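Local structure of N-acyl-D-glutamate deacylase (Bordetella bronchiseptica, 3GIP) at residues D224-A229 against H249-P254; E232-G237 against A265-A270. The protein catalyses the zinc-dependent hydrolysis of N-acyl-D-glutamate to D-glutamate and a carboxylate, as a member of the amidohydrolase superfamily. One frame throughout, in Å; residues are numbered along the deposited sequence.

Interaction 1: D224-A229 against H249-P254; sequences DGVEAA and HKCMMP. With FMT (formic acid), chain D.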
loop_
_atom_site.group_PDB
_atom_site.type_symbol
_atom_site.label_atom_id
_atom_site.label_comp_id
_atom_site.label_asym_id
_atom_site.label_seq_id
_atom_site.Cartn_x
_atom_site.Cartn_y
_atom_site.Cartn_z
ATOM N N ASP A 224 -16.227 -7.446 -14.582
ATOM C CA ASP A 224 -16.451 -8.353 -15.705
ATOM C C ASP A 224 -15.197 -8.677 -16.519
ATOM O O ASP A 224 -15.082 -9.759 -17.090
ATOM C CB ASP A 224 -17.521 -7.784 -16.640
ATOM C CG ASP A 224 -18.899 -7.758 -16.009
ATOM O OD1 ASP A 224 -19.036 -8.154 -14.830
ATOM O OD2 ASP A 224 -19.850 -7.337 -16.699
ATOM N N GLY A 225 -14.254 -7.743 -16.578
ATOM C CA GLY A 225 -13.047 -7.997 -17.344
ATOM C C GLY A 225 -11.817 -8.284 -16.507
ATOM O O GLY A 225 -10.696 -8.121 -16.986
ATOM N N VAL A 226 -12.013 -8.737 -15.270
ATOM C CA VAL A 226 -10.891 -9.006 -14.379
ATOM C C VAL A 226 -9.904 -10.058 -14.886
ATOM O O VAL A 226 -8.695 -9.894 -14.728
ATOM C CB VAL A 226 -11.382 -9.391 -12.954
ATOM C CG1 VAL A 226 -12.065 -10.746 -12.970
ATOM C CG2 VAL A 226 -10.208 -9.372 -11.978
ATOM N N GLU A 227 -10.397 -11.133 -15.497
ATOM C CA GLU A 227 -9.482 -12.152 -16.002
ATOM C C GLU A 227 -8.619 -11.604 -17.134
ATOM O O GLU A 227 -7.420 -11.863 -17.189
ATOM C CB GLU A 227 -10.251 -13.393 -16.469
ATOM C CG GLU A 227 -10.773 -14.239 -15.314
ATOM C CD GLU A 227 -11.446 -15.519 -15.774
ATOM O OE1 GLU A 227 -10.805 -16.298 -16.511
ATOM O OE2 GLU A 227 -12.615 -15.749 -15.393
ATOM N N ALA A 228 -9.229 -10.838 -18.032
ATOM C CA ALA A 228 -8.485 -10.249 -19.140
ATOM C C ALA A 228 -7.483 -9.225 -18.609
ATOM O O ALA A 228 -6.374 -9.095 -19.132
ATOM C CB ALA A 228 -9.448 -9.579 -20.113
ATOM N N ALA A 229 -7.878 -8.504 -17.562
ATOM C CA ALA A 229 -7.023 -7.482 -16.962
ATOM C C ALA A 229 -5.764 -8.075 -16.338
ATOM O O ALA A 229 -4.678 -7.512 -16.465
ATOM C CB ALA A 229 -7.807 -6.696 -15.922
ATOM N N HIS A 249 -5.805 -7.082 -5.341
ATOM C CA HIS A 249 -6.513 -8.040 -6.171
ATOM C C HIS A 249 -7.879 -8.371 -5.596
ATOM O O HIS A 249 -8.021 -8.664 -4.402
ATOM C CB HIS A 249 -5.680 -9.306 -6.355
ATOM C CG HIS A 249 -6.185 -10.194 -7.446
ATOM N ND1 HIS A 249 -6.729 -9.698 -8.613
ATOM C CD2 HIS A 249 -6.229 -11.542 -7.552
ATOM C CE1 HIS A 249 -7.090 -10.705 -9.388
ATOM N NE2 HIS A 249 -6.797 -11.834 -8.768
ATOM N N LYS A 250 -8.881 -8.331 -6.467
ATOM C CA LYS A 250 -10.259 -8.557 -6.059
ATOM C C LYS A 250 -11.136 -8.837 -7.268
ATOM O O LYS A 250 -10.723 -8.632 -8.412
ATOM C CB LYS A 250 -10.793 -7.292 -5.388
ATOM C CG LYS A 250 -10.966 -6.139 -6.389
ATOM C CD LYS A 250 -11.497 -4.872 -5.741
ATOM C CE LYS A 250 -10.401 -4.097 -5.048
ATOM N NZ LYS A 250 -9.431 -3.492 -6.023
ATOM N N CYS A 251 -12.356 -9.287 -6.989
ATOM C CA CYS A 251 -13.362 -9.561 -8.008
ATOM C C CYS A 251 -14.625 -8.828 -7.555
ATOM O O CYS A 251 -15.256 -9.203 -6.564
ATOM C CB CYS A 251 -13.624 -11.062 -8.121
ATOM S SG CYS A 251 -12.196 -11.986 -8.727
ATOM N N MET A 252 -14.977 -7.769 -8.278
ATOM C CA MET A 252 -16.137 -6.953 -7.941
ATOM C C MET A 252 -17.422 -7.368 -8.648
ATOM O O MET A 252 -17.403 -7.739 -9.822
ATOM C CB MET A 252 -15.836 -5.486 -8.248
ATOM C CG MET A 252 -14.658 -4.927 -7.454
ATOM S SD MET A 252 -14.354 -3.185 -7.837
ATOM C CE MET A 252 -15.709 -2.413 -6.926
ATOM N N MET A 253 -18.526 -7.274 -7.908
ATOM C CA MET A 253 -19.874 -7.624 -8.366
ATOM C C MET A 253 -20.113 -9.134 -8.334
ATOM O O MET A 253 -19.271 -9.923 -8.759
ATOM C CB MET A 253 -20.137 -7.043 -9.758
ATOM C CG MET A 253 -20.046 -5.518 -9.783
ATOM S SD MET A 253 -20.541 -4.777 -11.348
ATOM C CE MET A 253 -22.264 -4.631 -11.099
ATOM N N PRO A 254 -21.282 -9.552 -7.824
ATOM C CA PRO A 254 -21.683 -10.956 -7.697
ATOM C C PRO A 254 -21.422 -11.881 -8.879
ATOM O O PRO A 254 -21.020 -13.024 -8.686
ATOM C CB PRO A 254 -23.167 -10.860 -7.359
ATOM C CG PRO A 254 -23.240 -9.599 -6.572
ATOM C CD PRO A 254 -22.376 -8.665 -7.389
HETATM C C FMT D . -9.611 -0.119 -4.375
HETATM O O1 FMT D . -10.050 0.511 -3.444
HETATM O O2 FMT D . -9.372 -1.427 -4.235
#
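V226, in the first turn of helix 226-240, carries the apolar part of this contact with its two methyl groups spread over three consecutive residues of the loop that follows strand 243-246. With chi1 at 69°, which sets CG1 between the backbone N and the carbonyl carbon, CG2 falls anti to the backbone N and points at the loop, 3.7 Å from the carbonyl O of K250. The same methyl stands 4.3 Å from H249 CE1, meeting the imidazole obliquely. V226 CG1 lies 4.4 Å from C251 SG. The first is an ordinary van der Waals distance, the other two are longer, and the two segments bury 148 Å² in all, with a closest CA pair, V226 and C251, 6.9 Å apart.

No hydrogen bond runs directly between the segments. D224 OD1 bonds to Q255 NE2, just beyond the loop segment, while H249 NE2 bonds outward to T263 OG1 in helix 260-272, which helps to hold the ring. At the N-cap, G225 O accepts the first helical bond from A229 N at 2.9 Å.

K250 turns its side chain from the helix. Its chain bends at chi3 (81°) and chi4 (69°), bringing NZ to a formate, with a hydrogen bond of 2.7 Å from NZ to O2. E222 forms a salt bridge with the same ammonium and the carbonyl of H248 a further hydrogen bond, while Y282, R376 and S288 also bind the formate. The packing thus joins a helix start to the loop after strand 243-246, one of the parallel barrel strands, at the catalytic end of the TIM-barrel-like amidohydrolase fold, beside the zinc pocket.

Interaction 2: E232-G237 against A265-A270; sequences EVLAIG and ANIDRA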
loop_
_atom_site.group_PDB
_atom_site.type_symbol
_atom_site.label_atom_id
_atom_site.label_comp_id
_atom_site.label_asym_id
_atom_site.label_seq_id
_atom_site.Cartn_x
_atom_site.Cartn_y
_atom_site.Cartn_z
ATOM N N GLU A 232 -3.484 -9.259 -19.083
ATOM C CA GLU A 232 -2.811 -8.132 -19.723
ATOM C C GLU A 232 -1.495 -7.764 -19.041
ATOM O O GLU A 232 -0.480 -7.561 -19.709
ATOM C CB GLU A 232 -3.735 -6.906 -19.755
ATOM C CG GLU A 232 -3.041 -5.622 -20.208
ATOM C CD GLU A 232 -3.992 -4.451 -20.356
ATOM O OE1 GLU A 232 -5.023 -4.422 -19.654
ATOM O OE2 GLU A 232 -3.701 -3.544 -21.169
ATOM N N VAL A 233 -1.503 -7.676 -17.715
ATOM C CA VAL A 233 -0.278 -7.319 -17.010
ATOM C C VAL A 233 0.693 -8.493 -16.906
ATOM O O VAL A 233 1.902 -8.292 -16.792
ATOM C CB VAL A 233 -0.568 -6.738 -15.602
ATOM C CG1 VAL A 233 -1.369 -5.452 -15.734
ATOM C CG2 VAL A 233 -1.309 -7.749 -14.747
ATOM N N LEU A 234 0.178 -9.719 -16.949
ATOM C CA LEU A 234 1.066 -10.877 -16.890
ATOM C C LEU A 234 1.792 -11.004 -18.227
ATOM O O LEU A 234 2.957 -11.396 -18.274
ATOM C CB LEU A 234 0.282 -12.161 -16.597
ATOM C CG LEU A 234 -0.246 -12.307 -15.167
ATOM C CD1 LEU A 234 -0.937 -13.656 -15.024
ATOM C CD2 LEU A 234 0.901 -12.194 -14.170
ATOM N N ALA A 235 1.101 -10.656 -19.309
ATOM C CA ALA A 235 1.692 -10.721 -20.642
ATOM C C ALA A 235 2.875 -9.765 -20.712
ATOM O O ALA A 235 3.896 -10.063 -21.333
ATOM C CB ALA A 235 0.655 -10.356 -21.694
ATOM N N ILE A 236 2.733 -8.609 -20.075
ATOM C CA ILE A 236 3.802 -7.620 -20.048
ATOM C C ILE A 236 4.983 -8.191 -19.273
ATOM O O ILE A 236 6.136 -8.025 -19.666
ATOM C CB ILE A 236 3.330 -6.315 -19.369
ATOM C CG1 ILE A 236 2.255 -5.649 -20.230
ATOM C CG2 ILE A 236 4.508 -5.378 -19.147
ATOM C CD1 ILE A 236 1.577 -4.478 -19.564
ATOM N N GLY A 237 4.691 -8.872 -18.168
ATOM C CA GLY A 237 5.748 -9.455 -17.366
ATOM C C GLY A 237 6.458 -10.605 -18.057
ATOM O O GLY A 237 7.678 -10.723 -17.973
ATOM N N ALA A 265 -4.698 -18.759 -10.948
ATOM C CA ALA A 265 -4.149 -19.875 -11.712
ATOM C C ALA A 265 -3.231 -19.310 -12.790
ATOM O O ALA A 265 -2.179 -19.879 -13.092
ATOM C CB ALA A 265 -5.276 -20.689 -12.350
ATOM N N ASN A 266 -3.632 -18.176 -13.357
ATOM C CA ASN A 266 -2.852 -17.521 -14.402
ATOM C C ASN A 266 -1.567 -16.989 -13.780
ATOM O O ASN A 266 -0.480 -17.116 -14.348
ATOM C CB ASN A 266 -3.667 -16.377 -15.008
ATOM C CG ASN A 266 -3.153 -15.948 -16.364
ATOM O OD1 ASN A 266 -2.167 -16.486 -16.868
ATOM N ND2 ASN A 266 -3.824 -14.973 -16.968
ATOM N N ILE A 267 -1.701 -16.395 -12.599
ATOM C CA ILE A 267 -0.556 -15.865 -11.873
ATOM C C ILE A 267 0.416 -17.007 -11.583
ATOM O O ILE A 267 1.628 -16.862 -11.742
ATOM C CB ILE A 267 -1.023 -15.203 -10.560
ATOM C CG1 ILE A 267 -1.705 -13.871 -10.890
ATOM C CG2 ILE A 267 0.147 -15.014 -9.604
ATOM C CD1 ILE A 267 -2.349 -13.178 -9.705
ATOM N N ASP A 268 -0.118 -18.152 -11.170
ATOM C CA ASP A 268 0.723 -19.306 -10.882
ATOM C C ASP A 268 1.459 -19.787 -12.126
ATOM O O ASP A 268 2.630 -20.152 -12.052
ATOM C CB ASP A 268 -0.111 -20.447 -10.294
ATOM C CG ASP A 268 -0.495 -20.199 -8.846
ATOM O OD1 ASP A 268 0.097 -19.296 -8.216
ATOM O OD2 ASP A 268 -1.375 -20.920 -8.329
ATOM N N ARG A 269 0.783 -19.788 -13.273
ATOM C CA ARG A 269 1.429 -20.226 -14.506
ATOM C C ARG A 269 2.591 -19.301 -14.848
ATOM O O ARG A 269 3.630 -19.748 -15.338
ATOM C CB ARG A 269 0.430 -20.258 -15.668
ATOM C CG ARG A 269 -0.591 -21.388 -15.579
ATOM C CD ARG A 269 -1.316 -21.598 -16.908
ATOM N NE ARG A 269 -2.244 -20.517 -17.236
ATOM C CZ ARG A 269 -3.435 -20.350 -16.667
ATOM N NH1 ARG A 269 -3.853 -21.194 -15.732
ATOM N NH2 ARG A 269 -4.214 -19.342 -17.038
ATOM N N ALA A 270 2.417 -18.012 -14.577
ATOM C CA ALA A 270 3.459 -17.032 -14.864
ATOM C C ALA A 270 4.674 -17.184 -13.953
ATOM O O ALA A 270 5.814 -17.119 -14.418
ATOM C CB ALA A 270 2.897 -15.619 -14.745
#
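L234 reaches from helix 226-240 to helix 260-272 and makes every contact within 4.5 Å between the two segments. Its two methyls divide the work. L234 CD1 lies 3.5 Å from N266 CG and also touches CB, OD1 and ND2 of that residue, so a methyl packs closely on the amide group. The same CD1 sits 3.7 Å from I267 N and 4.2 Å from I267 CG1, touching both backbone and side chain at the next position. L234 CD2 goes to the following turn, 4.0 Å from A270 CB. One leucine thereby spans positions 266, 267 and 270, the i, i+1, i+4 pattern of a single helical face.

In L234 a chi1 of -72° places CG anti to the carbonyl carbon, while N266 holds its CG anti to the backbone N (chi1 -161°). The two side chains slide past each other in opposite directions. The small side chain of A270 accompanies the closest CA pair, L234 and A270 at 6.9 Å.

Further out, the amide of N266 is tied by ND2 to E231 OE1, one residue before the first segment, and this bond back to the partner helix helps to settle its orientation. On the inner side, L234 and I267 both touch V277 of strand 277-281, so that the leucine and isoleucine also pack on the strand beneath. Elsewhere on helix 226-240, I236 meets L201 and A205 of helix 198-210.

The axes of segments 232-237 and 265-270 run 10.5 Å apart at 2° to each other, almost exactly parallel. Neighbouring parallel helices packed outside parallel strands fit the beta/alpha barrel of the amidohydrolases.

In the fold
Helix 226-240 serves both contacts: its first turn packs on the loop after strand 243-246 in interaction 1, and its middle packs on helix 260-272 in interaction 2. The centres of the two contacts lie about 15 Å apart, and the segments alternate along the chain, as expected where successive strand-helix units of a barrel are laid side by side. H249 and C251 of interaction 1 also touch helix 260-272, through L264 and S260. Interaction 1 is the one that borders the metal centre, the K250 side chain being about 6 Å from the zinc ion, whose protein ligands are C95, H218 and H248. Interaction 2 belongs to the surrounding helical layer.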